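Local coordinates for protein 3-dehydroquinate dehydratase (Enterococcus faecalis, PDB 4PH6) that catalyses the cis-dehydration of 3-dehydroquinate to 3-dehydroshikimate through an imine intermediate with a lysine, the third step of the chorismate pathway, at residues 7-12 / 113-118; 28-33 / 65-70; 129-134 / 141-146; 204-209 / 214-219. All coordinates share one frame; numbering follows the deposited sequence.

The four contacts sample different parts of a (beta/alpha)8 barrel. Contact 1 joins the N-terminal hairpin to the start of strand 115-119, and contact 3 packs the next helix on strand 140-147. These two touch, with centres about 12 Å apart, because their strands are sheet neighbours: Leu116 O lies 2.7 Å from Val142 N. Contact 2 pairs two outer helices, its centre about 19 Å from that of contact 1 and about 29 Å from that of contact 4. Contacts 3 and 4, with centres about 22 Å apart, carry His146 and Arg216, the predicted proton donor/acceptor and a predicted substrate-binding residue; Met206 of contact 4 comes within about 4 Å of Lys173, side chain to side chain.

Contact 1: residues 7-12 / 113-118; sequences VIVKNV and LDLLDI
Lys10 reaches across to Asp114 with nearly its full length. CB and CG lead the chain toward 113-118 without close partners there, CG standing anti to the carbonyl carbon (chi1 -69°) and everything beyond it extended. CD is the first atom to approach the carboxylate, 4.0 Å from Asp114 OD2. CE follows at 3.6 Å from Asp114 OD1, and NZ ends in a salt bridge, 3.2 Å from Asp114 OD2. That oxygen is met on its syn side, with the ammonium 22° out of the carboxylate plane; a weak second bond of 3.5 Å runs from NZ to Asp114 OD1, so the amine straddles both oxygens unevenly. The lysine chain crosses the aspartate side chain at about a right angle. Lys10 occupies a type I' beta turn from Val9 to Val12, closed by Val12 N to Val9 O at 2.9 Å, the tight connection of the hairpin of strands 7-9 and 12-14. In type I dehydroquinases such an N-terminal hairpin closes the bottom of the barrel, and here it meets the chain just where it enters strand 115-119. Next to the salt bridge the contact turns apolar: Val9 CG2 rests on Asp114 CB at 3.8 Å and more loosely on Leu115 CD1 at 4.5 Å. Asp114 OD2 also accepts from Leu80 N, which ties the carboxylate to the neighbouring barrel strand and probably limits its rotation.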
loop_
_atom_site.group_PDB
_atom_site.type_symbol
_atom_site.label_atom_id
_atom_site.label_comp_id
_atom_site.label_asym_id
_atom_site.label_seq_id
_atom_site.Cartn_x
_atom_site.Cartn_y
_atom_site.Cartn_z
ATOM N N VAL A 7 22.832 6.046 -5.492
ATOM C CA VAL A 7 23.487 7.322 -5.231
ATOM C C VAL A 7 23.865 7.408 -3.762
ATOM O O VAL A 7 22.997 7.376 -2.888
ATOM C CB VAL A 7 22.582 8.508 -5.631
ATOM C CG1 VAL A 7 23.154 9.823 -5.126
ATOM C CG2 VAL A 7 22.378 8.527 -7.156
ATOM N N ILE A 8 25.161 7.492 -3.486
ATOM C CA ILE A 8 25.626 7.475 -2.113
ATOM C C ILE A 8 26.072 8.863 -1.671
ATOM O O ILE A 8 26.961 9.456 -2.255
ATOM C CB ILE A 8 26.758 6.441 -1.939
ATOM C CG1 ILE A 8 26.288 5.077 -2.448
ATOM C CG2 ILE A 8 27.212 6.333 -0.477
ATOM C CD1 ILE A 8 27.317 3.971 -2.289
ATOM N N VAL A 9 25.418 9.377 -0.636
ATOM C CA VAL A 9 25.734 10.686 -0.067
ATOM C C VAL A 9 25.796 10.643 1.472
ATOM O O VAL A 9 24.797 10.336 2.146
ATOM C CB VAL A 9 24.716 11.763 -0.542
ATOM C CG1 VAL A 9 23.315 11.231 -0.502
ATOM C CG2 VAL A 9 24.828 13.022 0.297
ATOM N N LYS A 10 26.979 10.958 2.007
ATOM C CA LYS A 10 27.256 10.894 3.446
ATOM C C LYS A 10 26.809 9.554 4.032
ATOM O O LYS A 10 26.065 9.498 5.011
ATOM C CB LYS A 10 26.592 12.059 4.182
ATOM C CG LYS A 10 27.233 13.393 3.836
ATOM C CD LYS A 10 26.672 14.584 4.619
ATOM C CE LYS A 10 27.464 15.833 4.252
ATOM N NZ LYS A 10 26.827 17.101 4.687
ATOM N N ASN A 11 27.270 8.488 3.377
ATOM C CA ASN A 11 27.013 7.102 3.746
ATOM C C ASN A 11 25.559 6.669 3.557
ATOM O O ASN A 11 25.234 5.505 3.768
ATOM C CB ASN A 11 27.472 6.848 5.189
ATOM C CG ASN A 11 28.988 6.753 5.305
ATOM O OD1 ASN A 11 29.716 6.937 4.318
ATOM N ND2 ASN A 11 29.475 6.486 6.517
ATOM N N VAL A 12 24.685 7.583 3.143
ATOM C CA VAL A 12 23.297 7.210 2.861
ATOM C C VAL A 12 23.174 6.650 1.436
ATOM O O VAL A 12 23.402 7.362 0.456
ATOM C CB VAL A 12 22.318 8.406 3.039
ATOM C CG1 VAL A 12 20.892 8.018 2.584
ATOM C CG2 VAL A 12 22.297 8.875 4.489
ATOM N N LEU A 113 25.162 22.441 0.549
ATOM C CA LEU A 113 24.110 21.531 0.091
ATOM C C LEU A 113 24.712 20.267 -0.505
ATOM O O LEU A 113 25.810 20.288 -1.021
ATOM C CB LEU A 113 23.205 22.222 -0.935
ATOM C CG LEU A 113 23.821 22.721 -2.242
ATOM C CD1 LEU A 113 23.067 22.159 -3.409
ATOM C CD2 LEU A 113 23.867 24.230 -2.332
ATOM N N ASP A 114 23.980 19.164 -0.446
ATOM C CA ASP A 114 24.497 17.897 -0.956
ATOM C C ASP A 114 23.747 17.459 -2.201
ATOM O O ASP A 114 24.313 16.792 -3.067
ATOM C CB ASP A 114 24.411 16.824 0.127
ATOM C CG ASP A 114 25.171 17.217 1.371
ATOM O OD1 ASP A 114 26.363 17.543 1.248
ATOM O OD2 ASP A 114 24.584 17.260 2.464
ATOM N N LEU A 115 22.475 17.846 -2.278
ATOM C CA LEU A 115 21.628 17.557 -3.422
ATOM C C LEU A 115 20.887 18.814 -3.841
ATOM O O LEU A 115 20.501 19.632 -3.010
ATOM C CB LEU A 115 20.627 16.441 -3.113
ATOM C CG LEU A 115 21.185 15.128 -2.590
ATOM C CD1 LEU A 115 21.093 15.092 -1.074
ATOM C CD2 LEU A 115 20.446 13.972 -3.217
ATOM N N LEU A 116 20.706 18.969 -5.143
ATOM C CA LEU A 116 20.002 20.132 -5.663
ATOM C C LEU A 116 18.794 19.675 -6.463
ATOM O O LEU A 116 18.910 18.840 -7.370
ATOM C CB LEU A 116 20.936 21.002 -6.531
ATOM C CG LEU A 116 20.395 22.295 -7.161
ATOM C CD1 LEU A 116 19.690 23.181 -6.131
ATOM C CD2 LEU A 116 21.511 23.073 -7.888
ATOM N N ASP A 117 17.639 20.221 -6.100
ATOM C CA ASP A 117 16.391 19.979 -6.790
ATOM C C ASP A 117 16.224 20.946 -7.979
ATOM O O ASP A 117 16.257 22.166 -7.814
ATOM C CB ASP A 117 15.213 20.126 -5.808
ATOM C CG ASP A 117 13.855 19.920 -6.473
ATOM O OD1 ASP A 117 13.461 20.784 -7.281
ATOM O OD2 ASP A 117 13.157 18.929 -6.152
ATOM N N ILE A 118 16.028 20.390 -9.172
ATOM C CA ILE A 118 15.800 21.185 -10.371
ATOM C C ILE A 118 14.605 20.625 -11.144
ATOM O O ILE A 118 14.567 19.450 -11.486
ATOM C CB ILE A 118 17.031 21.208 -11.288
ATOM C CG1 ILE A 118 18.239 21.783 -10.542
ATOM C CG2 ILE A 118 16.741 22.009 -12.581
ATOM C CD1 ILE A 118 19.521 21.749 -11.336
#

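Contact 2: residues 28-33 / 65-70; sequences PTAEDI and CNLSQQ
Leu67 points its CD2 methyl at the first turn of helix 30-40 and meets two side chains there, Ala30 and Ile33. The two approach that methyl from directions roughly a right angle apart: Ala30 CB lies 4.0 Å from Leu67 CD2, and Ile33 CD1 lies 4.3 Å from the same atom. The leucine gets there because CG stands anti to its backbone N (chi1 -176°), which throws the branch out from helix 61-73 toward its neighbour. Ile33 answers with an extended chain, chi2 170°, that brings CD1 alongside Leu67 CD2 as its nearest atom. Ala30, with one carbon to offer, lets the leucine come close to the helix backbone, and Ala30 CA is 4.1 Å from Leu67 CD2. The contact is thus a single leucine methyl set between Ala30 and Ile33, wholly apolar and without hydrogen bonds between the segments. Thr29 holds the N-cap of helix 30-40 through a weak bond from Asp32 N to Thr29 OG1, 3.4 Å long, on the side turned from Leu67. Ile33 and Leu67 both also rest on Tyr55 and on Trp50 of strand 47-51, the latter a predicted 3-dehydroquinate-binding residue, while Leu34 adds to the cover over Leu67. Such pairing of successive helices, lying side by side on the outside of the strands, is characteristic of the (beta/alpha)8 barrel.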
loop_
_atom_site.group_PDB
_atom_site.type_symbol
_atom_site.label_atom_id
_atom_site.label_comp_id
_atom_site.label_asym_id
_atom_site.label_seq_id
_atom_site.Cartn_x
_atom_site.Cartn_y
_atom_site.Cartn_z
ATOM N N PRO A 28 9.190 29.629 7.728
ATOM C CA PRO A 28 9.508 30.848 6.979
ATOM C C PRO A 28 10.589 31.716 7.621
ATOM O O PRO A 28 11.233 32.479 6.905
ATOM C CB PRO A 28 8.175 31.597 6.968
ATOM C CG PRO A 28 7.559 31.224 8.277
ATOM C CD PRO A 28 7.936 29.770 8.496
ATOM N N THR A 29 10.775 31.636 8.935
ATOM C CA THR A 29 11.807 32.462 9.561
ATOM C C THR A 29 13.069 31.671 9.774
ATOM O O THR A 29 13.020 30.455 9.955
ATOM C CB THR A 29 11.387 33.027 10.918
ATOM O OG1 THR A 29 11.235 31.946 11.842
ATOM C CG2 THR A 29 10.080 33.790 10.806
ATOM N N ALA A 30 14.190 32.393 9.769
ATOM C CA ALA A 30 15.524 31.817 9.867
ATOM C C ALA A 30 15.678 31.051 11.157
ATOM O O ALA A 30 16.177 29.921 11.178
ATOM C CB ALA A 30 16.586 32.919 9.771
ATOM N N GLU A 31 15.235 31.695 12.231
ATOM C CA GLU A 31 15.333 31.166 13.585
ATOM C C GLU A 31 14.636 29.820 13.748
ATOM O O GLU A 31 15.150 28.919 14.408
ATOM C CB GLU A 31 14.755 32.179 14.560
ATOM C CG GLU A 31 14.782 31.738 15.999
ATOM C CD GLU A 31 14.307 32.824 16.924
ATOM O OE1 GLU A 31 13.077 33.046 16.996
ATOM O OE2 GLU A 31 15.169 33.456 17.571
ATOM N N ASP A 32 13.461 29.692 13.144
ATOM C CA ASP A 32 12.729 28.434 13.179
ATOM C C ASP A 32 13.338 27.402 12.229
ATOM O O ASP A 32 13.245 26.202 12.475
ATOM C CB ASP A 32 11.260 28.663 12.839
ATOM C CG ASP A 32 10.497 29.255 13.990
ATOM O OD1 ASP A 32 9.497 29.959 13.749
ATOM O OD2 ASP A 32 10.903 29.024 15.143
ATOM N N ILE A 33 13.963 27.868 11.153
ATOM C CA ILE A 33 14.617 26.960 10.212
ATOM C C ILE A 33 15.825 26.295 10.879
ATOM O O ILE A 33 16.022 25.087 10.748
ATOM C CB ILE A 33 15.033 27.694 8.909
ATOM C CG1 ILE A 33 13.813 27.897 8.005
ATOM C CG2 ILE A 33 16.100 26.916 8.157
ATOM C CD1 ILE A 33 14.061 28.817 6.817
ATOM N N CYS A 65 22.532 31.698 1.169
ATOM C CA CYS A 65 23.776 30.923 1.172
ATOM C C CYS A 65 24.318 30.751 2.592
ATOM O O CYS A 65 24.712 29.654 2.981
ATOM C CB CYS A 65 24.841 31.579 0.280
ATOM S SG CYS A 65 24.483 31.464 -1.487
ATOM N N ASN A 66 24.323 31.842 3.354
ATOM C CA ASN A 66 24.824 31.837 4.729
ATOM C C ASN A 66 23.954 30.989 5.629
ATOM O O ASN A 66 24.439 30.177 6.419
ATOM C CB ASN A 66 24.897 33.253 5.288
ATOM C CG ASN A 66 25.305 33.274 6.752
ATOM O OD1 ASN A 66 26.493 33.197 7.076
ATOM N ND2 ASN A 66 24.320 33.367 7.647
ATOM N N LEU A 67 22.653 31.194 5.507
ATOM C CA LEU A 67 21.715 30.396 6.259
ATOM C C LEU A 67 21.916 28.919 5.927
ATOM O O LEU A 67 21.810 28.065 6.812
ATOM C CB LEU A 67 20.281 30.838 5.971
ATOM C CG LEU A 67 19.223 30.117 6.801
ATOM C CD1 LEU A 67 19.627 30.072 8.253
ATOM C CD2 LEU A 67 17.847 30.776 6.631
ATOM N N SER A 68 22.229 28.616 4.669
ATOM C CA SER A 68 22.409 27.219 4.273
ATOM C C SER A 68 23.613 26.615 5.004
ATOM O O SER A 68 23.611 25.431 5.339
ATOM C CB SER A 68 22.574 27.081 2.762
ATOM O OG SER A 68 23.819 27.591 2.324
ATOM N N GLN A 69 24.618 27.445 5.271
ATOM C CA GLN A 69 25.797 27.019 6.020
ATOM C C GLN A 69 25.459 26.645 7.464
ATOM O O GLN A 69 25.872 25.595 7.961
ATOM C CB GLN A 69 26.863 28.118 5.996
ATOM C CG GLN A 69 27.830 27.994 4.840
ATOM C CD GLN A 69 28.606 26.679 4.868
ATOM O OE1 GLN A 69 28.874 26.115 5.937
ATOM N NE2 GLN A 69 28.988 26.198 3.693
ATOM N N GLN A 70 24.686 27.505 8.120
ATOM C CA GLN A 70 24.237 27.284 9.490
ATOM C C GLN A 70 23.288 26.085 9.645
ATOM O O GLN A 70 23.283 25.410 10.683
ATOM C CB GLN A 70 23.573 28.555 9.990
ATOM C CG GLN A 70 24.514 29.749 9.935
ATOM C CD GLN A 70 23.811 31.061 10.163
ATOM O OE1 GLN A 70 22.722 31.291 9.646
ATOM N NE2 GLN A 70 24.432 31.933 10.951
#

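Contact 3: residues 129-134 / 141-146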
loop_
_atom_site.group_PDB
_atom_site.type_symbol
_atom_site.label_atom_id
_atom_site.label_comp_id
_atom_site.label_asym_id
_atom_site.label_seq_id
_atom_site.Cartn_x
_atom_site.Cartn_y
_atom_site.Cartn_z
ATOM N N THR A 129 23.264 24.081 -17.871
ATOM C CA THR A 129 24.479 24.784 -17.486
ATOM C C THR A 129 24.644 24.735 -15.974
ATOM O O THR A 129 25.749 24.544 -15.478
ATOM C CB THR A 129 24.465 26.252 -17.966
ATOM O OG1 THR A 129 24.263 26.280 -19.380
ATOM C CG2 THR A 129 25.774 26.952 -17.619
ATOM N N LEU A 130 23.535 24.900 -15.258
ATOM C CA LEU A 130 23.510 24.816 -13.803
ATOM C C LEU A 130 23.882 23.413 -13.296
ATOM O O LEU A 130 24.659 23.262 -12.346
ATOM C CB LEU A 130 22.131 25.208 -13.280
ATOM C CG LEU A 130 21.931 25.000 -11.778
ATOM C CD1 LEU A 130 22.874 25.918 -10.978
ATOM C CD2 LEU A 130 20.468 25.223 -11.388
ATOM N N ILE A 131 23.327 22.395 -13.939
ATOM C CA ILE A 131 23.613 21.011 -13.580
ATOM C C ILE A 131 25.119 20.711 -13.554
ATOM O O ILE A 131 25.620 20.148 -12.576
ATOM C CB ILE A 131 22.928 20.030 -14.552
ATOM C CG1 ILE A 131 21.408 20.108 -14.403
ATOM C CG2 ILE A 131 23.412 18.614 -14.287
ATOM C CD1 ILE A 131 20.641 19.365 -15.485
ATOM N N HIS A 132 25.830 21.091 -14.619
ATOM C CA HIS A 132 27.265 20.831 -14.700
ATOM C C HIS A 132 28.058 21.634 -13.681
ATOM O O HIS A 132 29.053 21.133 -13.151
ATOM C CB HIS A 132 27.795 21.112 -16.110
ATOM C CG HIS A 132 27.146 20.264 -17.155
ATOM N ND1 HIS A 132 27.052 18.896 -17.048
ATOM C CD2 HIS A 132 26.525 20.598 -18.309
ATOM C CE1 HIS A 132 26.408 18.417 -18.089
ATOM N NE2 HIS A 132 26.074 19.428 -18.877
ATOM N N GLU A 133 27.631 22.866 -13.405
ATOM C CA GLU A 133 28.279 23.646 -12.350
ATOM C C GLU A 133 28.014 23.040 -10.961
ATOM O O GLU A 133 28.901 23.012 -10.114
ATOM C CB GLU A 133 27.825 25.107 -12.385
ATOM C CG GLU A 133 28.330 25.894 -13.595
ATOM C CD GLU A 133 29.837 25.803 -13.781
ATOM O OE1 GLU A 133 30.581 26.220 -12.871
ATOM O OE2 GLU A 133 30.278 25.291 -14.841
ATOM N N ALA A 134 26.806 22.541 -10.728
ATOM C CA ALA A 134 26.518 21.870 -9.468
ATOM C C ALA A 134 27.314 20.571 -9.325
ATOM O O ALA A 134 27.880 20.314 -8.252
ATOM C CB ALA A 134 25.025 21.594 -9.336
ATOM N N ILE A 141 22.321 15.799 -8.328
ATOM C CA ILE A 141 21.184 16.466 -8.942
ATOM C C ILE A 141 19.884 15.668 -8.858
ATOM O O ILE A 141 19.829 14.497 -9.243
ATOM C CB ILE A 141 21.471 16.780 -10.405
ATOM C CG1 ILE A 141 22.666 17.727 -10.488
ATOM C CG2 ILE A 141 20.240 17.406 -11.049
ATOM C CD1 ILE A 141 22.465 19.024 -9.724
ATOM N N VAL A 142 18.836 16.312 -8.356
ATOM C CA VAL A 142 17.505 15.712 -8.399
ATOM C C VAL A 142 16.648 16.490 -9.383
ATOM O O VAL A 142 16.202 17.589 -9.068
ATOM C CB VAL A 142 16.799 15.693 -7.017
ATOM C CG1 VAL A 142 15.430 15.033 -7.137
ATOM C CG2 VAL A 142 17.645 14.972 -5.979
ATOM N N LEU A 143 16.444 15.934 -10.578
ATOM C CA LEU A 143 15.479 16.501 -11.519
ATOM C C LEU A 143 14.114 16.015 -11.083
ATOM O O LEU A 143 13.986 14.926 -10.535
ATOM C CB LEU A 143 15.765 16.100 -12.972
ATOM C CG LEU A 143 17.026 16.706 -13.602
ATOM C CD1 LEU A 143 16.972 16.655 -15.128
ATOM C CD2 LEU A 143 17.299 18.128 -13.112
ATOM N N CYS A 144 13.091 16.826 -11.307
ATOM C CA CYS A 144 11.811 16.531 -10.709
ATOM C C CYS A 144 10.652 17.198 -11.404
ATOM O O CYS A 144 10.797 18.238 -12.059
ATOM C CB CYS A 144 11.830 16.952 -9.253
ATOM S SG CYS A 144 12.198 18.682 -9.114
ATOM N N ASN A 145 9.488 16.590 -11.239
ATOM C CA ASN A 145 8.269 17.154 -11.783
ATOM C C ASN A 145 7.109 16.943 -10.820
ATOM O O ASN A 145 7.004 15.906 -10.178
ATOM C CB ASN A 145 7.966 16.545 -13.153
ATOM C CG ASN A 145 6.617 16.964 -13.690
ATOM O OD1 ASN A 145 5.743 16.136 -13.887
ATOM N ND2 ASN A 145 6.432 18.267 -13.898
ATOM N N HIS A 146 6.254 17.946 -10.706
ATOM C CA HIS A 146 5.095 17.858 -9.830
ATOM C C HIS A 146 3.854 18.329 -10.538
ATOM O O HIS A 146 3.827 19.433 -11.082
ATOM C CB HIS A 146 5.287 18.704 -8.573
ATOM C CG HIS A 146 6.485 18.317 -7.772
ATOM N ND1 HIS A 146 7.752 18.717 -8.113
ATOM C CD2 HIS A 146 6.604 17.551 -6.667
ATOM C CE1 HIS A 146 8.612 18.205 -7.241
ATOM N NE2 HIS A 146 7.935 17.510 -6.351
#
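No flat group takes part where Ile131 and Ala134 meet Ile141 and Leu143; methyls and methylenes make the whole contact. Ile131 works with both branches. Its CG2 lies 4.0 Å from Ile141 CG1, and its CD1 leans on Leu143 CD2 at 4.3 Å, so that one isoleucine bridges two residues whose side chains leave the same side of strand 141-146. The Ile131 and Ile141 side chains cross at about a right angle, the methyl of one against the methylene of the other. Ile141 is folded: CG1 sits anti to the carbonyl carbon, and chi2 of -58° bends the terminal methyl round toward the helix. There Ile141 CD1 meets Ala134 CB at 3.6 Å, the closest approach between the segments. Ala134, lying about one turn beyond Ile131, offers a single methyl at this point. All four residues are buried and the segments share no hydrogen bond, so the helix is seated here by apolar contact. Their axes run 10.1 Å apart at 155°, the nearly antiparallel course of a helix on the strand that follows it in a beta-alpha-beta unit. Further along that strand His146, the predicted proton donor/acceptor, is hydrogen-bonded through NE2 to Lys173 of strand 171-176. On the other flank Ile131 and Leu143 share Ile118 of strand 115-119, and Leu130 and Ala134 pack on Val108 of helix 97-110.

Contact 4: residues 204-209 / 214-219; sequences VTMSMG and ISRVTG
Ser215 carries OG between its backbone N and carbonyl carbon (chi1 71°), which aims the hydroxyl at Ser207, while Arg216 runs extended to NE and then turns its guanidinium through chi4 of -87° over the end of strand 203-207. The serine bond is short: Ser207 N donates to Ser215 OG at 2.7 Å, with an N-H...O angle of 159°. Ser215 OG is also bonded to Gly212 O, so it is held from the strand end and from within the connecting loop. Arg216 meets 204-209 largely through water. Its NE donates to one water at 2.8 Å, and that water in turn gives bonds to Ser207 O at 2.9 Å and Gly209 O at 2.7 Å. Its NH2 donates to a second water, which also accepts from Gly209 N at 2.8 Å. Direct packing comes from Met206, whose chain, bent at chi2 and chi3, brings SD obliquely to 4.0 Å from Arg216 NH1, and from Met208, whose CA lies, also obliquely, 4.2 Å from Arg216 NH2. Within 214-219, Thr218 OG1 donates to Ile214 O at 3.0 Å, and Val217 N reaches the same oxygen from the opposite face, fixing the turn. Ile214 and Thr218 pack on Thr218 and Ile214 of the second subunit, so the turn belongs to the dimer interface as well. The guanidinium thus meets water and the side chains and backbone of Met206 and Met208; bonds relayed by the two waters to Ser207 and Gly209 place it at the strand end, consistent with the predicted binding of 3-dehydroquinate by Arg216.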
loop_
_atom_site.group_PDB
_atom_site.type_symbol
_atom_site.label_atom_id
_atom_site.label_comp_id
_atom_site.label_asym_id
_atom_site.label_seq_id
_atom_site.Cartn_x
_atom_site.Cartn_y
_atom_site.Cartn_z
ATOM N N VAL A 204 12.245 8.444 -7.790
ATOM C CA VAL A 204 11.431 8.810 -6.649
ATOM C C VAL A 204 10.058 9.198 -7.141
ATOM O O VAL A 204 9.919 10.103 -7.968
ATOM C CB VAL A 204 12.035 9.987 -5.873
ATOM C CG1 VAL A 204 11.120 10.401 -4.695
ATOM C CG2 VAL A 204 13.452 9.651 -5.400
ATOM N N THR A 205 9.039 8.512 -6.657
ATOM C CA THR A 205 7.685 8.823 -7.089
ATOM C C THR A 205 6.744 8.875 -5.923
ATOM O O THR A 205 6.991 8.264 -4.876
ATOM C CB THR A 205 7.134 7.788 -8.071
ATOM O OG1 THR A 205 6.887 6.572 -7.359
ATOM C CG2 THR A 205 8.127 7.535 -9.235
ATOM N N MET A 206 5.652 9.599 -6.103
ATOM C CA MET A 206 4.590 9.557 -5.117
ATOM C C MET A 206 3.284 10.043 -5.706
ATOM O O MET A 206 3.247 10.898 -6.593
ATOM C CB MET A 206 4.952 10.372 -3.872
ATOM C CG MET A 206 4.997 11.861 -4.078
ATOM S SD MET A 206 6.562 12.520 -3.493
ATOM C CE MET A 206 7.645 11.835 -4.740
ATOM N N SER A 207 2.221 9.422 -5.219
ATOM C CA SER A 207 0.859 9.826 -5.469
ATOM C C SER A 207 0.406 10.645 -4.260
ATOM O O SER A 207 0.413 10.148 -3.129
ATOM C CB SER A 207 -0.010 8.586 -5.692
ATOM O OG SER A 207 -1.375 8.908 -5.828
ATOM N N MET A 208 0.049 11.906 -4.490
ATOM C CA MET A 208 -0.155 12.860 -3.395
ATOM C C MET A 208 -1.536 12.746 -2.731
ATOM O O MET A 208 -2.404 12.081 -3.234
ATOM C CB MET A 208 0.065 14.291 -3.901
ATOM C CG MET A 208 1.522 14.585 -4.272
ATOM S SD MET A 208 1.851 16.314 -4.654
ATOM C CE MET A 208 1.192 16.459 -6.304
ATOM N N GLY A 209 -1.724 13.410 -1.596
ATOM C CA GLY A 209 -3.003 13.392 -0.909
ATOM C C GLY A 209 -3.315 12.112 -0.146
ATOM O O GLY A 209 -2.502 11.204 -0.064
ATOM N N ILE A 214 -0.516 5.288 0.276
ATOM C CA ILE A 214 0.176 4.015 0.085
ATOM C C ILE A 214 1.452 4.112 -0.757
ATOM O O ILE A 214 2.358 3.308 -0.593
ATOM C CB ILE A 214 -0.724 2.981 -0.596
ATOM C CG1 ILE A 214 -1.306 3.578 -1.878
ATOM C CG2 ILE A 214 -1.805 2.547 0.349
ATOM C CD1 ILE A 214 -1.902 2.572 -2.815
ATOM N N SER A 215 1.512 5.078 -1.666
ATOM C CA SER A 215 2.693 5.244 -2.516
ATOM C C SER A 215 3.887 5.733 -1.703
ATOM O O SER A 215 5.014 5.730 -2.182
ATOM C CB SER A 215 2.405 6.222 -3.665
ATOM O OG SER A 215 2.276 7.560 -3.206
ATOM N N ARG A 216 3.639 6.159 -0.469
ATOM C CA ARG A 216 4.712 6.701 0.348
ATOM C C ARG A 216 5.384 5.625 1.192
ATOM O O ARG A 216 6.422 5.881 1.784
ATOM C CB ARG A 216 4.191 7.815 1.250
ATOM C CG ARG A 216 3.573 8.987 0.502
ATOM C CD ARG A 216 3.356 10.164 1.430
ATOM N NE ARG A 216 2.733 11.313 0.779
ATOM C CZ ARG A 216 3.390 12.267 0.126
ATOM N NH1 ARG A 216 4.712 12.213 0.002
ATOM N NH2 ARG A 216 2.719 13.274 -0.421
ATOM N N VAL A 217 4.809 4.419 1.232
ATOM C CA VAL A 217 5.391 3.350 2.032
ATOM C C VAL A 217 5.757 2.100 1.226
ATOM O O VAL A 217 6.336 1.145 1.769
ATOM C CB VAL A 217 4.437 2.947 3.177
ATOM C CG1 VAL A 217 4.047 4.184 3.994
ATOM C CG2 VAL A 217 3.199 2.227 2.630
ATOM N N THR A 218 5.435 2.121 -0.067
ATOM C CA THR A 218 5.653 0.979 -0.948
ATOM C C THR A 218 6.893 1.101 -1.809
ATOM O O THR A 218 7.076 0.299 -2.720
ATOM C CB THR A 218 4.447 0.759 -1.907
ATOM O OG1 THR A 218 4.148 1.973 -2.625
ATOM C CG2 THR A 218 3.239 0.328 -1.130
ATOM N N GLY A 219 7.728 2.108 -1.540
ATOM C CA GLY A 219 8.907 2.377 -2.346
ATOM C C GLY A 219 9.767 1.150 -2.602
ATOM O O GLY A 219 10.218 0.929 -3.720
HETATM O O HOH W 1 0.206 10.862 -0.372
HETATM O O HOH W 2 0.369 14.578 -0.084
#